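Local coordinates for protein prolyl-tRNA synthetase (Naegleria fowleri, PDB 6UYH) that probably attaches proline to its cognate tRNA through an ATP-activated intermediate, as class II aminoacyl-tRNA synthetases do, at residues A[23-26]-A[27-31]; A[193-196]-A[197-201]; A[346-349]-A[350-353]; A[373-376]-A[377-380]; A[399-402]-A[403-407]. All coordinates share one frame; numbering follows the deposited sequence.

Contact 1 of 5, residues A[23-26]-A[27-31]; sequences SEWY and SQVIT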
# COMPACT_ATOMS: atom_id res chain seq x y z
N SER A 23 26.99 10.52 10.25
CA SER A 23 25.72 10.12 10.86
C SER A 23 24.93 11.34 11.33
O SER A 23 23.70 11.36 11.22
CB SER A 23 25.98 9.14 12.01
OG SER A 23 26.81 9.72 12.99
N GLU A 24 25.62 12.38 11.81
CA GLU A 24 24.91 13.59 12.22
C GLU A 24 24.40 14.36 11.00
O GLU A 24 23.27 14.85 11.01
CB GLU A 24 25.83 14.46 13.08
CG GLU A 24 25.23 15.81 13.47
CD GLU A 24 23.95 15.71 14.30
OE1 GLU A 24 23.67 14.64 14.89
OE2 GLU A 24 23.21 16.73 14.36
N TRP A 25 25.22 14.44 9.94
CA TRP A 25 24.76 15.01 8.67
C TRP A 25 23.49 14.32 8.18
O TRP A 25 22.51 14.98 7.80
CB TRP A 25 25.86 14.89 7.60
CG TRP A 25 25.37 15.25 6.22
CD1 TRP A 25 25.33 16.50 5.66
CD2 TRP A 25 24.83 14.35 5.24
NE1 TRP A 25 24.80 16.43 4.39
CE2 TRP A 25 24.49 15.13 4.10
CE3 TRP A 25 24.62 12.96 5.19
CZ2 TRP A 25 23.92 14.57 2.96
CZ3 TRP A 25 24.05 12.40 4.05
CH2 TRP A 25 23.72 13.21 2.94
N TYR A 26 23.49 12.99 8.19
CA TYR A 26 22.35 12.22 7.70
C TYR A 26 21.11 12.51 8.52
O TYR A 26 20.02 12.73 7.96
CB TYR A 26 22.70 10.73 7.77
CG TYR A 26 21.72 9.76 7.17
CD1 TYR A 26 21.36 9.84 5.83
CD2 TYR A 26 21.20 8.71 7.93
CE1 TYR A 26 20.50 8.93 5.27
CE2 TYR A 26 20.33 7.78 7.37
CZ TYR A 26 19.99 7.89 6.04
OH TYR A 26 19.14 6.96 5.47
N SER A 27 21.25 12.54 9.84
CA SER A 27 20.11 12.86 10.69
C SER A 27 19.56 14.24 10.37
O SER A 27 18.34 14.41 10.24
CB SER A 27 20.53 12.76 12.15
OG SER A 27 19.44 13.11 12.99
N GLN A 28 20.43 15.23 10.20
CA GLN A 28 19.96 16.58 9.92
C GLN A 28 19.30 16.66 8.55
O GLN A 28 18.26 17.32 8.40
CB GLN A 28 21.12 17.58 10.03
CG GLN A 28 21.60 17.77 11.46
CD GLN A 28 22.42 19.04 11.64
OE1 GLN A 28 22.21 20.03 10.94
NE2 GLN A 28 23.37 19.00 12.57
N VAL A 29 19.84 15.96 7.55
CA VAL A 29 19.28 16.06 6.21
C VAL A 29 17.91 15.38 6.14
O VAL A 29 16.97 15.92 5.53
CB VAL A 29 20.25 15.47 5.16
CG1 VAL A 29 19.56 15.31 3.81
CG2 VAL A 29 21.48 16.37 5.02
N ILE A 30 17.75 14.20 6.75
CA ILE A 30 16.47 13.51 6.59
C ILE A 30 15.36 14.20 7.40
O ILE A 30 14.19 14.14 7.01
CB ILE A 30 16.57 12.02 6.97
CG1 ILE A 30 16.84 11.84 8.46
CG2 ILE A 30 17.60 11.30 6.05
CD1 ILE A 30 17.16 10.38 8.88
N THR A 31 15.70 14.87 8.50
CA THR A 31 14.67 15.54 9.30
C THR A 31 14.36 16.93 8.77
O THR A 31 13.19 17.30 8.64
CB THR A 31 15.08 15.63 10.78
OG1 THR A 31 16.34 16.31 10.92
CG2 THR A 31 15.17 14.24 11.41

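Contact 2 of 5, residues A[193-196]-A[197-201]; sequences RVYE and ELLAV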
# COMPACT_ATOMS: atom_id res chain seq x y z
N ARG A 193 17.15 -1.16 -12.81
CA ARG A 193 16.46 -0.02 -13.40
C ARG A 193 15.84 0.90 -12.35
O ARG A 193 15.82 2.12 -12.52
CB ARG A 193 15.39 -0.50 -14.38
CG ARG A 193 15.98 -1.25 -15.57
CD ARG A 193 14.90 -1.64 -16.56
NE ARG A 193 14.22 -0.46 -17.08
CZ ARG A 193 13.00 -0.45 -17.58
NH1 ARG A 193 12.30 -1.58 -17.65
NH2 ARG A 193 12.46 0.68 -18.02
N VAL A 194 15.31 0.34 -11.25
CA VAL A 194 14.81 1.19 -10.17
C VAL A 194 15.93 2.10 -9.67
O VAL A 194 15.78 3.32 -9.60
CB VAL A 194 14.23 0.36 -9.02
CG1 VAL A 194 13.95 1.27 -7.79
CG2 VAL A 194 12.94 -0.36 -9.45
N TYR A 195 17.07 1.51 -9.31
CA TYR A 195 18.15 2.33 -8.78
C TYR A 195 18.65 3.33 -9.81
O TYR A 195 18.78 4.53 -9.52
CB TYR A 195 19.29 1.44 -8.29
CG TYR A 195 19.07 0.95 -6.89
CD1 TYR A 195 18.67 -0.36 -6.63
CD2 TYR A 195 19.23 1.82 -5.81
CE1 TYR A 195 18.47 -0.80 -5.32
CE2 TYR A 195 19.03 1.39 -4.51
CZ TYR A 195 18.66 0.08 -4.27
OH TYR A 195 18.46 -0.32 -2.97
N GLU A 196 18.90 2.88 -11.04
CA GLU A 196 19.58 3.76 -12.01
C GLU A 196 18.61 4.73 -12.66
O GLU A 196 18.90 5.93 -12.75
CB GLU A 196 20.33 2.92 -13.05
CG GLU A 196 21.49 2.11 -12.40
CD GLU A 196 22.62 1.77 -13.34
OE1 GLU A 196 22.54 2.09 -14.54
OE2 GLU A 196 23.60 1.16 -12.87
N GLU A 197 17.45 4.25 -13.11
CA GLU A 197 16.53 5.11 -13.87
C GLU A 197 15.65 5.98 -12.98
O GLU A 197 15.27 7.08 -13.40
CB GLU A 197 15.66 4.26 -14.80
CG GLU A 197 16.45 3.58 -15.92
CD GLU A 197 15.61 2.62 -16.77
OE1 GLU A 197 16.20 1.72 -17.40
OE2 GLU A 197 14.36 2.75 -16.80
N LEU A 198 15.31 5.54 -11.78
CA LEU A 198 14.51 6.35 -10.86
C LEU A 198 15.35 7.12 -9.86
O LEU A 198 15.13 8.32 -9.64
CB LEU A 198 13.49 5.48 -10.11
CG LEU A 198 12.35 4.89 -10.93
CD1 LEU A 198 11.39 4.13 -10.03
CD2 LEU A 198 11.64 5.99 -11.69
N LEU A 199 16.31 6.45 -9.22
CA LEU A 199 17.08 7.02 -8.11
C LEU A 199 18.45 7.55 -8.51
O LEU A 199 19.13 8.13 -7.65
CB LEU A 199 17.24 5.96 -7.00
CG LEU A 199 15.92 5.32 -6.54
CD1 LEU A 199 16.16 4.27 -5.47
CD2 LEU A 199 14.91 6.36 -6.06
N ALA A 200 18.85 7.36 -9.77
CA ALA A 200 20.16 7.78 -10.27
C ALA A 200 21.31 7.21 -9.43
O ALA A 200 22.33 7.86 -9.23
CB ALA A 200 20.26 9.31 -10.36
N VAL A 201 21.15 5.98 -8.96
CA VAL A 201 22.16 5.30 -8.16
C VAL A 201 22.73 4.15 -8.99
O VAL A 201 21.97 3.29 -9.44
CB VAL A 201 21.60 4.76 -6.83
CG1 VAL A 201 22.62 3.83 -6.17
CG2 VAL A 201 21.22 5.91 -5.89

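Contact 3 of 5, residues A[346-349]-A[350-353]; sequences KYNY and WELR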
# COMPACT_ATOMS: atom_id res chain seq x y z
N LYS A 346 13.76 31.74 0.12
CA LYS A 346 13.04 30.75 -0.67
C LYS A 346 14.01 29.78 -1.33
O LYS A 346 13.74 28.58 -1.40
CB LYS A 346 12.17 31.43 -1.71
CG LYS A 346 11.05 32.29 -1.14
CD LYS A 346 10.20 32.88 -2.26
CE LYS A 346 9.01 33.64 -1.70
NZ LYS A 346 8.20 34.27 -2.79
N TYR A 347 15.13 30.29 -1.85
CA TYR A 347 16.12 29.41 -2.48
C TYR A 347 16.56 28.32 -1.51
O TYR A 347 16.54 27.13 -1.85
CB TYR A 347 17.33 30.21 -2.97
CG TYR A 347 17.03 31.25 -4.03
CD1 TYR A 347 15.81 31.28 -4.68
CD2 TYR A 347 17.98 32.20 -4.37
CE1 TYR A 347 15.54 32.24 -5.65
CE2 TYR A 347 17.73 33.15 -5.34
CZ TYR A 347 16.51 33.17 -5.97
OH TYR A 347 16.24 34.12 -6.93
N ASN A 348 16.95 28.72 -0.30
CA ASN A 348 17.38 27.74 0.70
C ASN A 348 16.26 26.78 1.04
O ASN A 348 16.49 25.57 1.18
CB ASN A 348 17.85 28.46 1.96
CG ASN A 348 19.14 29.23 1.76
OD1 ASN A 348 19.99 28.83 0.97
ND2 ASN A 348 19.28 30.35 2.47
N TYR A 349 15.04 27.29 1.19
CA TYR A 349 13.90 26.47 1.58
C TYR A 349 13.74 25.27 0.66
O TYR A 349 13.58 24.13 1.12
CB TYR A 349 12.64 27.33 1.57
CG TYR A 349 11.37 26.63 1.99
CD1 TYR A 349 10.89 26.74 3.29
CD2 TYR A 349 10.63 25.89 1.08
CE1 TYR A 349 9.72 26.11 3.68
CE2 TYR A 349 9.46 25.25 1.46
CZ TYR A 349 9.02 25.37 2.76
OH TYR A 349 7.86 24.74 3.14
N TRP A 350 13.79 25.50 -0.65
CA TRP A 350 13.56 24.42 -1.60
C TRP A 350 14.83 23.63 -1.89
O TRP A 350 14.73 22.45 -2.23
CB TRP A 350 12.96 24.99 -2.89
CG TRP A 350 11.64 25.65 -2.67
CD1 TRP A 350 11.37 26.98 -2.69
CD2 TRP A 350 10.39 25.00 -2.36
NE1 TRP A 350 10.05 27.21 -2.43
CE2 TRP A 350 9.42 26.01 -2.23
CE3 TRP A 350 10.01 23.67 -2.20
CZ2 TRP A 350 8.09 25.73 -1.93
CZ3 TRP A 350 8.67 23.39 -1.90
CH2 TRP A 350 7.73 24.42 -1.77
N GLU A 351 16.01 24.25 -1.77
CA GLU A 351 17.24 23.47 -1.88
C GLU A 351 17.35 22.45 -0.76
O GLU A 351 17.73 21.30 -0.99
CB GLU A 351 18.46 24.40 -1.89
CG GLU A 351 18.68 25.15 -3.20
CD GLU A 351 19.74 26.23 -3.10
OE1 GLU A 351 20.25 26.47 -1.98
OE2 GLU A 351 20.06 26.84 -4.14
N LEU A 352 17.02 22.87 0.47
CA LEU A 352 17.02 21.96 1.61
C LEU A 352 16.12 20.75 1.37
O LEU A 352 16.45 19.62 1.74
CB LEU A 352 16.56 22.72 2.86
CG LEU A 352 16.40 21.97 4.18
CD1 LEU A 352 17.71 21.27 4.55
CD2 LEU A 352 15.95 22.92 5.29
N ARG A 353 14.97 20.97 0.74
CA ARG A 353 14.00 19.90 0.53
C ARG A 353 14.27 19.11 -0.74
O ARG A 353 13.61 18.09 -0.96
CB ARG A 353 12.59 20.50 0.53
CG ARG A 353 12.21 21.00 1.92
CD ARG A 353 11.05 21.98 1.92
NE ARG A 353 10.57 22.26 3.27
CZ ARG A 353 11.18 23.05 4.15
NH1 ARG A 353 12.31 23.67 3.83
NH2 ARG A 353 10.66 23.23 5.36

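Contact 4 of 5, residues A[373-376]-A[377-380]; sequences LCRR and DTGE. With EDO (1,2-ethanediol), chain B.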
# COMPACT_ATOMS: atom_id res chain seq x y z
N LEU A 373 17.51 29.74 -14.70
CA LEU A 373 17.38 28.38 -14.21
C LEU A 373 18.56 28.06 -13.30
O LEU A 373 19.69 28.52 -13.55
CB LEU A 373 17.32 27.36 -15.36
CG LEU A 373 15.95 27.05 -15.98
CD1 LEU A 373 15.27 28.30 -16.50
CD2 LEU A 373 16.08 26.03 -17.10
N CYS A 374 18.31 27.29 -12.24
CA CYS A 374 19.37 26.84 -11.34
C CYS A 374 19.13 25.38 -11.02
O CYS A 374 18.05 25.02 -10.53
CB CYS A 374 19.41 27.67 -10.06
SG CYS A 374 20.76 27.21 -8.93
N ARG A 375 20.12 24.53 -11.29
CA ARG A 375 19.99 23.09 -11.07
C ARG A 375 20.61 22.71 -9.73
O ARG A 375 21.74 23.13 -9.42
CB ARG A 375 20.62 22.29 -12.22
CG ARG A 375 22.05 22.66 -12.57
CD ARG A 375 22.48 21.93 -13.84
NE ARG A 375 22.71 20.51 -13.60
CZ ARG A 375 23.12 19.65 -14.53
NH1 ARG A 375 23.33 20.07 -15.77
NH2 ARG A 375 23.32 18.38 -14.21
N ARG A 376 19.87 21.92 -8.95
CA ARG A 376 20.22 21.63 -7.56
C ARG A 376 21.48 20.78 -7.43
O ARG A 376 22.23 20.94 -6.46
CB ARG A 376 19.03 20.92 -6.90
CG ARG A 376 19.25 20.46 -5.46
CD ARG A 376 19.37 21.62 -4.48
NE ARG A 376 19.55 21.10 -3.13
CZ ARG A 376 20.74 20.84 -2.58
NH1 ARG A 376 21.85 21.08 -3.26
NH2 ARG A 376 20.80 20.35 -1.35
N ASP A 377 21.73 19.88 -8.37
CA ASP A 377 22.81 18.92 -8.19
C ASP A 377 24.18 19.59 -8.29
O ASP A 377 25.08 19.28 -7.50
CB ASP A 377 22.68 17.78 -9.21
CG ASP A 377 22.81 18.25 -10.63
OD1 ASP A 377 22.44 19.42 -10.91
OD2 ASP A 377 23.30 17.45 -11.46
N THR A 378 24.37 20.51 -9.25
CA THR A 378 25.63 21.22 -9.38
C THR A 378 25.58 22.67 -8.92
O THR A 378 26.64 23.28 -8.74
CB THR A 378 26.12 21.20 -10.84
OG1 THR A 378 25.19 21.93 -11.66
CG2 THR A 378 26.24 19.78 -11.36
N GLY A 379 24.40 23.24 -8.73
CA GLY A 379 24.28 24.65 -8.43
C GLY A 379 24.41 25.58 -9.62
O GLY A 379 24.28 26.80 -9.44
N GLU A 380 24.64 25.05 -10.82
CA GLU A 380 24.85 25.92 -11.97
C GLU A 380 23.60 26.74 -12.26
O GLU A 380 22.47 26.25 -12.17
CB GLU A 380 25.23 25.09 -13.19
CG GLU A 380 25.58 25.94 -14.40
CD GLU A 380 25.62 25.15 -15.69
OE1 GLU A 380 25.33 23.93 -15.65
OE2 GLU A 380 25.93 25.75 -16.74
C1 EDO B . 22.02 23.45 -18.93
O1 EDO B . 23.01 23.54 -19.96
C2 EDO B . 22.70 23.49 -17.57
O2 EDO B . 23.60 22.37 -17.49

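Contact 5 of 5, residues A[399-402]-A[403-407]; sequences DKIH and DSMLN. With EDO (1,2-ethanediol), chain Z; EDO (1,2-ethanediol), chain Q; EDO (1,2-ethanediol), chain B.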
# COMPACT_ATOMS: atom_id res chain seq x y z
N ASP A 399 16.04 15.58 -17.39
CA ASP A 399 16.76 14.37 -17.77
C ASP A 399 18.27 14.59 -17.71
O ASP A 399 19.02 13.68 -17.33
CB ASP A 399 16.33 13.92 -19.16
CG ASP A 399 14.90 13.42 -19.18
OD1 ASP A 399 14.44 12.88 -18.15
OD2 ASP A 399 14.23 13.57 -20.22
N LYS A 400 18.73 15.78 -18.08
CA LYS A 400 20.15 16.10 -17.98
C LYS A 400 20.61 16.05 -16.53
O LYS A 400 21.70 15.54 -16.24
CB LYS A 400 20.41 17.49 -18.59
CG LYS A 400 21.86 17.79 -18.88
CD LYS A 400 22.04 19.22 -19.42
CE LYS A 400 23.25 19.31 -20.34
NZ LYS A 400 24.19 20.42 -19.99
N ILE A 401 19.80 16.56 -15.60
CA ILE A 401 20.13 16.48 -14.18
C ILE A 401 20.20 15.03 -13.74
O ILE A 401 21.15 14.61 -13.06
CB ILE A 401 19.11 17.28 -13.35
CG1 ILE A 401 19.30 18.79 -13.58
CG2 ILE A 401 19.24 16.95 -11.87
CD1 ILE A 401 18.22 19.63 -12.90
N HIS A 402 19.20 14.23 -14.13
CA HIS A 402 19.23 12.81 -13.78
C HIS A 402 20.50 12.14 -14.29
O HIS A 402 21.18 11.42 -13.55
CB HIS A 402 18.01 12.09 -14.35
CG HIS A 402 18.13 10.60 -14.25
ND1 HIS A 402 17.58 9.88 -13.21
CD2 HIS A 402 18.79 9.70 -15.02
CE1 HIS A 402 17.88 8.60 -13.36
NE2 HIS A 402 18.62 8.47 -14.44
N ASP A 403 20.82 12.35 -15.57
CA ASP A 403 22.01 11.71 -16.14
C ASP A 403 23.28 12.13 -15.41
O ASP A 403 24.15 11.29 -15.15
CB ASP A 403 22.11 12.04 -17.63
CG ASP A 403 20.97 11.45 -18.44
OD1 ASP A 403 20.23 10.59 -17.90
OD2 ASP A 403 20.80 11.83 -19.61
N SER A 404 23.40 13.41 -15.06
CA SER A 404 24.60 13.90 -14.39
C SER A 404 24.74 13.28 -13.01
O SER A 404 25.84 12.90 -12.59
CB SER A 404 24.56 15.42 -14.28
OG SER A 404 24.58 16.06 -15.55
N MET A 405 23.63 13.19 -12.27
CA MET A 405 23.65 12.59 -10.94
C MET A 405 24.10 11.14 -11.01
O MET A 405 24.93 10.69 -10.21
CB MET A 405 22.26 12.71 -10.29
CG MET A 405 21.87 14.15 -9.94
SD MET A 405 20.18 14.30 -9.32
CE MET A 405 20.24 13.24 -7.87
N LEU A 406 23.55 10.38 -11.97
CA LEU A 406 23.93 8.98 -12.11
C LEU A 406 25.38 8.84 -12.58
O LEU A 406 26.13 7.99 -12.07
CB LEU A 406 22.97 8.28 -13.07
CG LEU A 406 23.30 6.84 -13.47
CD1 LEU A 406 23.28 5.98 -12.22
CD2 LEU A 406 22.30 6.32 -14.52
N ASN A 407 25.79 9.67 -13.53
CA ASN A 407 27.15 9.58 -14.05
C ASN A 407 28.18 9.94 -12.99
O ASN A 407 29.23 9.29 -12.90
CB ASN A 407 27.29 10.50 -15.26
CG ASN A 407 26.56 9.98 -16.48
OD1 ASN A 407 26.32 8.78 -16.60
ND2 ASN A 407 26.23 10.88 -17.41
C1 EDO Z . 27.80 15.40 -17.32
O1 EDO Z . 27.16 16.00 -16.20
C2 EDO Z . 27.65 13.89 -17.26
O2 EDO Z . 26.38 13.51 -17.81
C1 EDO Q . 12.00 13.51 -15.69
O1 EDO Q . 12.37 12.44 -16.57
C2 EDO Q . 11.45 14.65 -16.53
O2 EDO Q . 10.49 14.15 -17.47
C1 EDO B . 22.02 23.45 -18.93
O1 EDO B . 23.01 23.54 -19.96
C2 EDO B . 22.70 23.49 -17.57
O2 EDO B . 23.60 22.37 -17.49
O HOH W 1 25.04 18.52 -17.54

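Contact 1 of 5, residues A[23-26]-A[27-31]
S27 turns its amide back to S23, whose carbonyl O accepts S27 N, continuing the i to i+4 bonding of helix 22-32; its own hydroxyl goes to Y38. One residue on, Q28 reaches back over a full turn. Its NE2 gives a hydrogen bond of 2.9 Å to OE2 of E24, which lies near the plane of the Q28 amide and uses its anti lone pair, while the two flat groups stand 71° apart. E24 meets it because its chain, bent at chi2, curls toward the next turn. Q28 OE1 is taken by K32 and D15, which leaves the amide little freedom to flip. V29 lays CG2 over one face of the W25 indole, 3.6 Å from the centroid of the five-membered ring, in a CH-pi contact. The indole nitrogen is bonded beyond the helix to D285. I30 repeats the pattern more loosely: its CG2 lies 4.1 Å from the Y26 ring centroid, over the face, and the Y26 hydroxyl bonds P158 O. T31 closes the turn by giving OG1 to S27 O. The whole is an amphipathic alpha-helix, with i to i+4 aromatic-aliphatic pairs inward and a polar E24-Q28 pair on a partly exposed flank.

Contact 2 of 5, residues A[193-196]-A[197-201]
The C-terminal end of helix 177-198, within the class II catalytic core, illustrates how a helix may widen before it stops. V194 O accepts two backbone amides, L198 N at 3.1 Å and L199 N at 3.2 Å, so that an alpha-type bond and a wider pi-type bond share one oxygen. The next carbonyl reaches further still: Y195 O takes V201 N at 2.8 Å in a nearly straight bond (176°), with the donor standing above the carbonyl plane. Just before V201, A200 has positive phi and turns the chain out of the helix.

Side chains brace both flanks of this ending. R193 grips the carboxylate of E197 side-on, NE to OE1 at 3.0 Å and NH2 to OE2 at 3.1 Å. The fit is imperfect, since the two planes are turned 50° from each other and NE meets OE1 from above the carboxylate plane; NH2, by contrast, uses the syn lone pair of OE2. A bend at chi3 (61°) in R193 brings the guanidinium edge round to the acid. On the buried flank, the Y195 ring lies beside V201, the two side chains pointing the same way, and CD2 of Y195 is 3.9 Å from CD1 of L199. The Y195 hydroxyl bonds the carbonyl O of G236, a residue of the AMPPNP pocket, and E196 forms a salt bridge with R410.

Helix 49-67 packs against V194 and L198, helix 274-283 against Y195 and L199, and helix 391-415 against A200.

Contact 3 of 5, residues A[346-349]-A[350-353]
Within the helix turn, Y349 meets two neighbours in quite different ways, R353 flat on one face and W350 at the ring edge; R338, from outside the turn, adds a further cation-pi contact. The guanidinium of R353 lies parallel to the phenol ring, with planes only 5° apart and CZ 3.6 Å from the ring centroid, a cation-pi stack. The same group is pinned in rotation by a second interaction: NH1 donates to the backbone O of Y349 at 3.0 Å, almost in the guanidinium plane, so that one residue supplies both the surface and the acceptor. The arginine chain runs extended from CG to NE and then turns at chi4 (77°), which swings the flat head back over the ring. NH2 continues outward to a salt bridge with E34.

W350 offers its indole face to the edge of Y349 in a T-shaped pair, the centroids of the tyrosine ring and the six-membered indole ring 4.8 Å apart and the planes at 72°. The two first torsions differ: CG of Y349 is anti to its backbone N, whereas that of W350 is anti to the carbonyl carbon. Neighbouring residues are thereby able to bring their rings together. CD1 of W350 also lies 3.1 Å from K346 O, and its NE1 bonds D336. On another side, E351 stretches beside the Y347 carbonyl toward a salt bridge with R358.

An i to i+4 cation-pi stack is a common way of pairing side chains along an alpha-helix; here helix 343-353 belongs to the anticodon-binding domain, where K346, Y347 and W350 touch strand 300-304.

Contact 4 of 5, residues A[373-376]-A[377-380]
R375 folds its guanidinium edge-on against the carboxylate of D377, two residues further along. NE donates to OD1 and NH2 to OD2, both at 2.9 Å; each oxygen offers its syn lone pair, and the two flat groups are nearly coplanar, 8° apart. This is the side-on bidentate salt bridge in a close to ideal form. It depends on both torsions at the root: CG sits between the backbone N and carbonyl carbon in R375 (chi1 52°) and in D377 (chi1 64°), bringing the two chains round to the same side of the turn. D377 OD1 also receives a weak bond from T378 N.

The remaining NH1 binds O2 of a 1,2-ethanediol molecule, probably from the crystallisation liquor, and this oxygen in turn donates to E380 OE1 at 3.0 Å. The diol therefore bridges two opposite charges that are too far apart for a direct salt bridge. NH2 of R375 has a second partner in S404 of helix 391-415.

Beneath the side chains the backbone closes upon itself. R375 N reaches E380 O at 3.0 Å, R375 O accepts G379 N at 2.8 Å, and T378 OG1 takes E380 N, which makes an ST turn. G379 has positive phi, where a side chain would strike the preceding carbonyl. The arrangement is a tight beta-hairpin connection, joining antiparallel strands 370-375 and 381-385 of the anticodon-binding domain.

Contact 5 of 5, residues A[399-402]-A[403-407]
I401 and M405 form the close-packed flank of this helical turn, lying side by side and pointing the same way, with CG2 of I401 3.8 Å from SD of M405. The methionine chain turns at chi3 (60°), which carries its methyl end away from I401. H402 is also buried; the D403 carboxylate lies at its ring edge from the exposed side, OD1 3.3 Å from CD2 of H402, with the ring and carboxylate planes 77° apart. Under these side chains the backbone is regular, as in M405 N to I401 O at 3.0 Å.

Among the more exposed residues the packing is far looser, and small molecules supplement protein contacts. S404 OG, hydrogen-bonded to R375 NH2, shares a further bond of 2.7 Å with O1 of a 1,2-ethanediol molecule. N407 ND2 donates to O2 of the same diol at 2.7 Å, so that one diol bridges S404 and N407. K400, bent at chi4, places NZ 3.2 Å from O2 of a second diol; a water links it weakly with S404. At a different place on the helix surface, D399 accepts from a third diol and makes a salt bridge with R294. These diols are probably from the crystallisation liquor.

Helix 391-415 thus stands between two parts of the fold. I401 and K400 rest on R375 of strand 370-375, S404 and M405 on D377 in the following loop, and H402 on A200 beyond helix 177-198.

Overall arrangement
The five contacts follow one another along the chain, and all are local, yet four of them trace the route from catalytic core to anticodon-binding domain. Contact 2, in the class II core, touches contact 5, their centres about 10 Å apart, with H402 and L406 against the end of helix 177-198. Contact 5 in turn touches contact 4, their centres about 12 Å apart, where R375 and D377 meet helix 391-415. Contact 4 joins contact 3, centres also about 12 Å apart, through a probable hydrogen bond from R376 NE to E351 O. Contact 1 on helix 22-32 touches none of them; its centre is about 16 Å from that of contact 3. Helix 391-415 therefore bridges the two domains.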